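Local coordinates for tetratricopeptide repeat domain protein (Salinibacter ruber, PDB 3MA5) that is of unknown function but, as a tetratricopeptide repeat domain from a longer protein, probably serves as a helical scaffold for contacts with other proteins, at residues Glu32-Asp37 against Gly42-Leu47; Glu16-Lys19 against Arg25-Ala28; Asp62-Gly67 against Gln84-Lys89. One frame throughout, in Å; residues are numbered along the deposited sequence.

Interaction 1. Residues Glu32-Asp37 against Gly42-Leu47; sequences ELVETD and GTYYHL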
loop_
_atom_site.group_PDB
_atom_site.type_symbol
_atom_site.label_atom_id
_atom_site.label_comp_id
_atom_site.label_asym_id
_atom_site.label_seq_id
_atom_site.Cartn_x
_atom_site.Cartn_y
_atom_site.Cartn_z
ATOM N N GLU A 32 -9.316 -3.309 2.751
ATOM C CA GLU A 32 -9.945 -3.755 3.987
ATOM C C GLU A 32 -8.968 -3.539 5.153
ATOM O O GLU A 32 -9.292 -2.909 6.164
ATOM C CB GLU A 32 -10.271 -5.226 3.805
ATOM C CG GLU A 32 -10.944 -5.924 4.936
ATOM C CD GLU A 32 -10.918 -7.424 4.697
ATOM O OE1 GLU A 32 -9.785 -7.965 4.593
ATOM O OE2 GLU A 32 -12.005 -8.056 4.596
ATOM N N LEU A 33 -7.761 -4.062 4.976
ATOM C CA LEU A 33 -6.681 -3.941 5.943
ATOM C C LEU A 33 -6.417 -2.512 6.308
ATOM O O LEU A 33 -6.153 -2.197 7.450
ATOM C CB LEU A 33 -5.393 -4.472 5.356
ATOM C CG LEU A 33 -4.937 -5.869 5.702
ATOM C CD1 LEU A 33 -3.655 -6.124 4.949
ATOM C CD2 LEU A 33 -4.730 -5.990 7.195
ATOM N N VAL A 34 -6.441 -1.645 5.313
ATOM C CA VAL A 34 -6.172 -0.248 5.558
ATOM C C VAL A 34 -7.206 0.434 6.456
ATOM O O VAL A 34 -6.890 1.410 7.139
ATOM C CB VAL A 34 -6.005 0.501 4.228
ATOM C CG1 VAL A 34 -6.252 1.975 4.406
ATOM C CG2 VAL A 34 -4.581 0.306 3.736
ATOM N N GLU A 35 -8.431 -0.078 6.482
ATOM C CA GLU A 35 -9.446 0.530 7.325
ATOM C C GLU A 35 -9.637 -0.216 8.642
ATOM O O GLU A 35 -9.996 0.395 9.650
ATOM C CB GLU A 35 -10.770 0.681 6.555
ATOM C CG GLU A 35 -11.243 -0.541 5.800
ATOM C CD GLU A 35 -12.265 -0.199 4.705
ATOM O OE1 GLU A 35 -12.522 1.013 4.484
ATOM O OE2 GLU A 35 -12.803 -1.142 4.062
ATOM N N THR A 36 -9.381 -1.523 8.652
ATOM C CA THR A 36 -9.509 -2.294 9.883
ATOM C C THR A 36 -8.294 -2.054 10.770
ATOM O O THR A 36 -8.428 -1.745 11.942
ATOM C CB THR A 36 -9.654 -3.814 9.612
ATOM O OG1 THR A 36 -8.553 -4.291 8.832
ATOM C CG2 THR A 36 -10.954 -4.092 8.882
ATOM N N ASP A 37 -7.110 -2.180 10.190
ATOM C CA ASP A 37 -5.846 -1.971 10.894
ATOM C C ASP A 37 -5.101 -0.857 10.156
ATOM O O ASP A 37 -4.137 -1.120 9.433
ATOM C CB ASP A 37 -5.015 -3.254 10.858
ATOM C CG ASP A 37 -5.766 -4.430 11.377
ATOM O OD1 ASP A 37 -5.696 -4.690 12.585
ATOM O OD2 ASP A 37 -6.447 -5.089 10.575
ATOM N N GLY A 42 2.805 -1.784 6.272
ATOM C CA GLY A 42 3.075 -2.541 5.066
ATOM C C GLY A 42 2.083 -2.489 3.928
ATOM O O GLY A 42 2.465 -2.623 2.750
ATOM N N THR A 43 0.814 -2.294 4.274
ATOM C CA THR A 43 -0.261 -2.237 3.294
ATOM C C THR A 43 -0.189 -1.056 2.341
ATOM O O THR A 43 -0.476 -1.179 1.160
ATOM C CB THR A 43 -1.622 -2.156 3.981
ATOM O OG1 THR A 43 -1.648 -3.044 5.094
ATOM C CG2 THR A 43 -2.727 -2.536 3.023
ATOM N N TYR A 44 0.198 0.096 2.859
ATOM C CA TYR A 44 0.221 1.295 2.044
ATOM C C TYR A 44 1.068 1.285 0.793
ATOM O O TYR A 44 0.675 1.870 -0.198
ATOM C CB TYR A 44 0.575 2.504 2.915
ATOM C CG TYR A 44 -0.401 2.715 4.043
ATOM C CD1 TYR A 44 -0.343 1.931 5.191
ATOM C CD2 TYR A 44 -1.426 3.660 3.935
ATOM C CE1 TYR A 44 -1.294 2.077 6.214
ATOM C CE2 TYR A 44 -2.376 3.818 4.944
ATOM C CZ TYR A 44 -2.308 3.019 6.080
ATOM O OH TYR A 44 -3.264 3.135 7.067
ATOM N N TYR A 45 2.219 0.629 0.821
ATOM C CA TYR A 45 3.055 0.619 -0.369
ATOM C C TYR A 45 2.504 -0.256 -1.502
ATOM O O TYR A 45 2.514 0.136 -2.665
ATOM C CB TYR A 45 4.477 0.191 0.002
ATOM C CG TYR A 45 5.368 -0.049 -1.177
ATOM C CD1 TYR A 45 5.363 -1.277 -1.838
ATOM C CD2 TYR A 45 6.168 0.970 -1.680
ATOM C CE1 TYR A 45 6.139 -1.478 -2.990
ATOM C CE2 TYR A 45 6.948 0.778 -2.831
ATOM C CZ TYR A 45 6.926 -0.448 -3.483
ATOM O OH TYR A 45 7.675 -0.653 -4.621
ATOM N N HIS A 46 2.021 -1.437 -1.167
ATOM C CA HIS A 46 1.485 -2.309 -2.179
ATOM C C HIS A 46 0.137 -1.839 -2.699
ATOM O O HIS A 46 -0.183 -2.083 -3.857
ATOM C CB HIS A 46 1.376 -3.740 -1.642
ATOM C CG HIS A 46 2.697 -4.335 -1.266
ATOM N ND1 HIS A 46 3.744 -4.436 -2.149
ATOM C CD2 HIS A 46 3.169 -4.780 -0.071
ATOM C CE1 HIS A 46 4.808 -4.903 -1.524
ATOM N NE2 HIS A 46 4.481 -5.118 -0.260
ATOM N N LEU A 47 -0.656 -1.167 -1.863
ATOM C CA LEU A 47 -1.966 -0.697 -2.287
ATOM C C LEU A 47 -1.809 0.398 -3.308
ATOM O O LEU A 47 -2.494 0.413 -4.320
ATOM C CB LEU A 47 -2.758 -0.159 -1.105
ATOM C CG LEU A 47 -4.197 0.257 -1.420
ATOM C CD1 LEU A 47 -4.860 -0.819 -2.257
ATOM C CD2 LEU A 47 -4.966 0.488 -0.125
#
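Val34 and Thr43 face each other where two helices of a tetratricopeptide repeat (TPR) fold turn back on one another: helix 23-36 ends, a short loop follows, and helix 42-53 returns. The predicted repeat boundary falls in that loop, so the contact joins one repeat to the next. The segments run roughly antiparallel, at 147°, with axes 9.7 Å apart.

Val34 is the centre of the contact, its beta-branched side chain pointing at the other helix and its two methyls doing different work. CG2 lies 3.5 Å from Thr43 CG2, methyl to methyl, and 3.9 Å from Leu47 CD2. The same CG2 stands over one face of the Tyr44 ring, displaced toward the rim and 4.2 Å from Tyr44 CZ. CG1 lies near the phenolic OH of that ring.

Thr43 suits its place because its two branches have different tasks. Its CG2, anti to the backbone N, is delivered to Val34, while OG1 stays beside the N of its own residue and makes a weak hydrogen bond to Tyr40 O in the preceding loop. Leu33 meets both branches: its CD1 lies 3.7 Å from Thr43 OG1 and its CB alongside Thr43 CG2. Leu33 also reaches back to Arg10 and Tyr11 of helix 7-19.

Tyr44 is long enough to bridge several helices. Its CB does not point straight at helix 23-36, yet the ring extends past Val34 while also packing on Thr63, Gln66 and Val70 of helix 57-74. At its far end Tyr44 OH stops 4.0 Å from Val34 O.

Interaction 2. Residues Glu16-Lys19 against Arg25-Ala28; sequences EHLK and RALA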
loop_
_atom_site.group_PDB
_atom_site.type_symbol
_atom_site.label_atom_id
_atom_site.label_comp_id
_atom_site.label_asym_id
_atom_site.label_seq_id
_atom_site.Cartn_x
_atom_site.Cartn_y
_atom_site.Cartn_z
ATOM N N GLU A 16 0.496 -13.033 -1.783
ATOM C CA GLU A 16 0.713 -14.177 -2.651
ATOM C C GLU A 16 -0.122 -13.944 -3.907
ATOM O O GLU A 16 0.360 -14.143 -5.028
ATOM C CB GLU A 16 0.303 -15.484 -1.955
ATOM C CG GLU A 16 1.138 -15.933 -0.744
ATOM C CD GLU A 16 2.624 -16.099 -1.053
ATOM O OE1 GLU A 16 3.015 -16.029 -2.244
ATOM O OE2 GLU A 16 3.400 -16.301 -0.089
ATOM N N HIS A 17 -1.369 -13.514 -3.715
ATOM C CA HIS A 17 -2.262 -13.204 -4.835
ATOM C C HIS A 17 -1.514 -12.334 -5.840
ATOM O O HIS A 17 -1.311 -12.722 -6.985
ATOM C CB HIS A 17 -3.492 -12.454 -4.339
ATOM C CG HIS A 17 -4.493 -13.331 -3.668
ATOM N ND1 HIS A 17 -5.030 -14.444 -4.277
ATOM C CD2 HIS A 17 -5.075 -13.258 -2.444
ATOM C CE1 HIS A 17 -5.898 -15.018 -3.463
ATOM N NE2 HIS A 17 -5.943 -14.315 -2.344
ATOM N N LEU A 18 -1.116 -11.150 -5.391
ATOM C CA LEU A 18 -0.348 -10.232 -6.210
ATOM C C LEU A 18 0.639 -10.959 -7.132
ATOM O O LEU A 18 0.746 -10.624 -8.313
ATOM C CB LEU A 18 0.444 -9.290 -5.314
ATOM C CG LEU A 18 -0.146 -7.927 -5.010
ATOM C CD1 LEU A 18 0.882 -7.105 -4.246
ATOM C CD2 LEU A 18 -0.511 -7.243 -6.308
ATOM N N LYS A 19 1.364 -11.930 -6.572
ATOM C CA LYS A 19 2.366 -12.718 -7.300
ATOM C C LYS A 19 1.761 -13.616 -8.365
ATOM O O LYS A 19 2.334 -13.797 -9.450
ATOM C CB LYS A 19 3.167 -13.586 -6.329
ATOM C CG LYS A 19 4.082 -12.798 -5.416
ATOM C CD LYS A 19 4.718 -13.699 -4.370
ATOM C CE LYS A 19 5.663 -12.911 -3.459
ATOM N NZ LYS A 19 6.005 -13.698 -2.233
ATOM N N ARG A 25 -8.241 -9.519 -6.052
ATOM C CA ARG A 25 -8.320 -10.107 -4.715
ATOM C C ARG A 25 -7.312 -9.424 -3.802
ATOM O O ARG A 25 -7.626 -9.090 -2.660
ATOM C CB ARG A 25 -8.043 -11.608 -4.778
ATOM C CG ARG A 25 -8.196 -12.330 -3.456
ATOM C CD ARG A 25 -9.462 -11.919 -2.702
ATOM N NE ARG A 25 -9.580 -12.678 -1.456
ATOM C CZ ARG A 25 -10.411 -12.384 -0.461
ATOM N NH1 ARG A 25 -11.222 -11.334 -0.543
ATOM N NH2 ARG A 25 -10.422 -13.145 0.627
ATOM N N ALA A 26 -6.100 -9.220 -4.309
ATOM C CA ALA A 26 -5.076 -8.537 -3.540
ATOM C C ALA A 26 -5.632 -7.176 -3.108
ATOM O O ALA A 26 -5.542 -6.811 -1.934
ATOM C CB ALA A 26 -3.829 -8.346 -4.381
ATOM N N LEU A 27 -6.223 -6.432 -4.047
ATOM C CA LEU A 27 -6.772 -5.113 -3.730
ATOM C C LEU A 27 -7.881 -5.127 -2.683
ATOM O O LEU A 27 -7.907 -4.275 -1.804
ATOM C CB LEU A 27 -7.273 -4.409 -4.991
ATOM C CG LEU A 27 -8.022 -3.107 -4.678
ATOM C CD1 LEU A 27 -7.324 -1.895 -5.272
ATOM C CD2 LEU A 27 -9.415 -3.226 -5.209
ATOM N N ALA A 28 -8.798 -6.082 -2.783
ATOM C CA ALA A 28 -9.883 -6.205 -1.815
ATOM C C ALA A 28 -9.266 -6.235 -0.420
ATOM O O ALA A 28 -9.495 -5.348 0.398
ATOM C CB ALA A 28 -10.662 -7.494 -2.068
#
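His17 offers the flat of its imidazole to the aliphatic part of Arg25, and this CH-pi contact is the outer half of a small interface between helices 7-19 and 23-36. The two helices form the helical hairpin of the first predicted TPR repeat, and the contact lies close to the turn that joins them. Arg25 CG sits over one face of the ring, 3.4 Å from its centroid and 20° off the normal, shifted toward the rim on the NE2 side. A methylene suits such a face, since its slightly polarised hydrogens meet the pi cloud.

The inner half is apolar. Ala26 CB points into the hairpin, 3.8 Å from Leu18 CG and 4.1 Å from His17 CB. A methyl is small enough to let the backbones come close here, and the CA atoms of His17 and Ala26 lie 5.6 Å apart. Leu18 does not aim its CB straight at this methyl, but its branch point and CD2 swing round to it.

Arg25 reaches the imidazole because its CG is anti to the backbone N (chi1 -176°), after which a bend at chi2 carries the guanidinium onward past the ring. The two flat groups do not stack: their planes stand 70° apart, and His17 NE2 lies near the guanidinium plane, at its edge. The nearby guanidinium, with Arg25 NE 4.1 Å from His17 NE2, would probably make protonation of the imidazole somewhat less favourable.

Further out, Asn22 and Leu29 also touch His17, while Leu18 rests on Phe30 and on Leu50 of helix 42-53. In that position Leu18 CD2 lies 4.0 Å from Ala26 CB.

Interaction 3. Residues Asp62-Gly67 against Gln84-Lys89; sequences DTYAQG and QDAKLK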
loop_
_atom_site.group_PDB
_atom_site.type_symbol
_atom_site.label_atom_id
_atom_site.label_comp_id
_atom_site.label_asym_id
_atom_site.label_seq_id
_atom_site.Cartn_x
_atom_site.Cartn_y
_atom_site.Cartn_z
ATOM N N ASP A 62 -2.667 9.359 -2.519
ATOM C CA ASP A 62 -3.286 9.676 -1.243
ATOM C C ASP A 62 -2.999 8.530 -0.317
ATOM O O ASP A 62 -3.069 8.680 0.901
ATOM C CB ASP A 62 -4.804 9.831 -1.354
ATOM C CG ASP A 62 -5.218 10.853 -2.392
ATOM O OD1 ASP A 62 -4.582 11.932 -2.455
ATOM O OD2 ASP A 62 -6.192 10.578 -3.134
ATOM N N THR A 63 -2.689 7.369 -0.890
ATOM C CA THR A 63 -2.394 6.202 -0.064
ATOM C C THR A 63 -0.926 6.261 0.365
ATOM O O THR A 63 -0.600 6.010 1.524
ATOM C CB THR A 63 -2.730 4.896 -0.815
ATOM O OG1 THR A 63 -4.115 4.905 -1.177
ATOM C CG2 THR A 63 -2.489 3.696 0.067
ATOM N N TYR A 64 -0.040 6.625 -0.555
ATOM C CA TYR A 64 1.359 6.752 -0.191
ATOM C C TYR A 64 1.457 7.826 0.889
ATOM O O TYR A 64 2.263 7.731 1.811
ATOM C CB TYR A 64 2.219 7.157 -1.397
ATOM C CG TYR A 64 2.319 6.106 -2.493
ATOM C CD1 TYR A 64 2.218 4.750 -2.197
ATOM C CD2 TYR A 64 2.544 6.465 -3.814
ATOM C CE1 TYR A 64 2.329 3.784 -3.177
ATOM C CE2 TYR A 64 2.659 5.506 -4.803
ATOM C CZ TYR A 64 2.550 4.165 -4.481
ATOM O OH TYR A 64 2.631 3.217 -5.486
ATOM N N ALA A 65 0.622 8.852 0.787
ATOM C CA ALA A 65 0.655 9.935 1.761
ATOM C C ALA A 65 0.105 9.488 3.095
ATOM O O ALA A 65 0.591 9.914 4.146
ATOM C CB ALA A 65 -0.117 11.119 1.247
ATOM N N GLN A 66 -0.921 8.646 3.054
ATOM C CA GLN A 66 -1.499 8.110 4.277
ATOM C C GLN A 66 -0.440 7.200 4.921
ATOM O O GLN A 66 -0.271 7.170 6.132
ATOM C CB GLN A 66 -2.733 7.277 3.955
ATOM C CG GLN A 66 -3.916 8.031 3.396
ATOM C CD GLN A 66 -5.137 7.119 3.193
ATOM O OE1 GLN A 66 -5.343 6.165 3.948
ATOM N NE2 GLN A 66 -5.956 7.423 2.182
ATOM N N GLY A 67 0.268 6.454 4.079
ATOM C CA GLY A 67 1.300 5.561 4.565
ATOM C C GLY A 67 2.448 6.302 5.206
ATOM O O GLY A 67 2.966 5.894 6.236
ATOM N N GLN A 84 8.063 7.098 0.432
ATOM C CA GLN A 84 8.542 8.390 -0.043
ATOM C C GLN A 84 8.995 8.282 -1.476
ATOM O O GLN A 84 8.657 9.132 -2.293
ATOM C CB GLN A 84 9.707 8.883 0.802
ATOM C CG GLN A 84 9.306 9.280 2.192
ATOM C CD GLN A 84 10.413 9.938 2.946
ATOM O OE1 GLN A 84 10.171 10.639 3.916
ATOM N NE2 GLN A 84 11.634 9.716 2.516
ATOM N N ASP A 85 9.762 7.232 -1.773
ATOM C CA ASP A 85 10.278 6.987 -3.117
ATOM C C ASP A 85 9.159 6.749 -4.110
ATOM O O ASP A 85 9.158 7.275 -5.219
ATOM C CB ASP A 85 11.213 5.779 -3.100
ATOM C CG ASP A 85 12.610 6.122 -2.607
ATOM O OD1 ASP A 85 12.812 7.236 -2.071
ATOM O OD2 ASP A 85 13.510 5.269 -2.742
ATOM N N ALA A 86 8.193 5.952 -3.691
ATOM C CA ALA A 86 7.066 5.610 -4.532
ATOM C C ALA A 86 6.240 6.825 -4.893
ATOM O O ALA A 86 5.905 7.033 -6.055
ATOM C CB ALA A 86 6.198 4.585 -3.829
ATOM N N LYS A 87 5.917 7.614 -3.872
ATOM C CA LYS A 87 5.123 8.833 -4.006
ATOM C C LYS A 87 5.760 9.812 -4.990
ATOM O O LYS A 87 5.112 10.260 -5.930
ATOM C CB LYS A 87 4.985 9.481 -2.630
ATOM C CG LYS A 87 4.103 10.710 -2.538
ATOM C CD LYS A 87 4.044 11.203 -1.083
ATOM C CE LYS A 87 3.006 12.310 -0.870
ATOM N NZ LYS A 87 3.373 13.599 -1.538
ATOM N N LEU A 88 7.030 10.124 -4.778
ATOM C CA LEU A 88 7.737 11.046 -5.646
ATOM C C LEU A 88 7.800 10.612 -7.103
ATOM O O LEU A 88 7.849 11.453 -8.005
ATOM C CB LEU A 88 9.155 11.291 -5.106
ATOM C CG LEU A 88 9.285 12.517 -4.188
ATOM C CD1 LEU A 88 8.303 12.455 -3.032
ATOM C CD2 LEU A 88 10.682 12.595 -3.679
ATOM N N LYS A 89 7.789 9.307 -7.343
ATOM C CA LYS A 89 7.870 8.811 -8.706
ATOM C C LYS A 89 6.511 8.889 -9.374
ATOM O O LYS A 89 6.399 9.237 -10.544
ATOM C CB LYS A 89 8.405 7.384 -8.690
ATOM C CG LYS A 89 8.513 6.713 -10.038
ATOM C CD LYS A 89 9.026 5.305 -9.853
ATOM C CE LYS A 89 8.964 4.488 -11.121
ATOM N NZ LYS A 89 9.548 3.122 -10.903
#
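Tyr64 and Lys87 mark the nearest backbone approach, CA to CA 5.7 Å, between two nearly antiparallel helical segments whose axes lie 9.3 Å apart at 153°. Helix 57-74, the second helix of the second predicted TPR repeat, is followed by helix 77-91, which packs against it and continues the antiparallel helical array.

Tyr64 makes the largest single contribution, with Lys87 next. With CG placed beside the backbone N (chi1 -67°), its ring slants across the gap and spreads one face under Ala86. The methyl CB of Ala86 is 3.8 Å from the ring centroid and 15° off its normal, a CH-pi contact; a methyl is short enough to sit on the ring face while the helices stay close. Tyr64 CD2 lies against the backbone, 3.5 Å from Lys87 CA. Tyr64 OH passes beyond the methyl to a hydrogen bond with Glu52 of helix 42-53, which ties down the polar end of the ring.

The base of the Lys87 chain lies against Tyr64, CB to CB 3.8 Å. A bend at chi4 directs NZ to its salt-bridge partner, Glu91, and the methylenes before it, anti from chi1 to chi3, bring Lys87 CE to 4.0 Å from Ala65 CB.

Overall arrangement
The three contacts follow one another along the chain: interaction 2 closes first, then interaction 1, then interaction 3. Interactions 1 and 2 share helix 23-36, their centres about 12 Å apart, and touch where Leu47 meets Leu27. Interaction 1 is joined to interaction 3, about 13 Å away between centres, by Tyr44 against Gly67 and by Tyr45 O against the Tyr64 ring. Interactions 2 and 3 lie on opposite sides of the chain's centre, about 20 Å apart between centres, and do not touch. Each contact pairs successive helices: interaction 2 lies within the first predicted repeat, interaction 1 joins the two, and interaction 3 adds the helix after the second, consistent with a continuous TPR array.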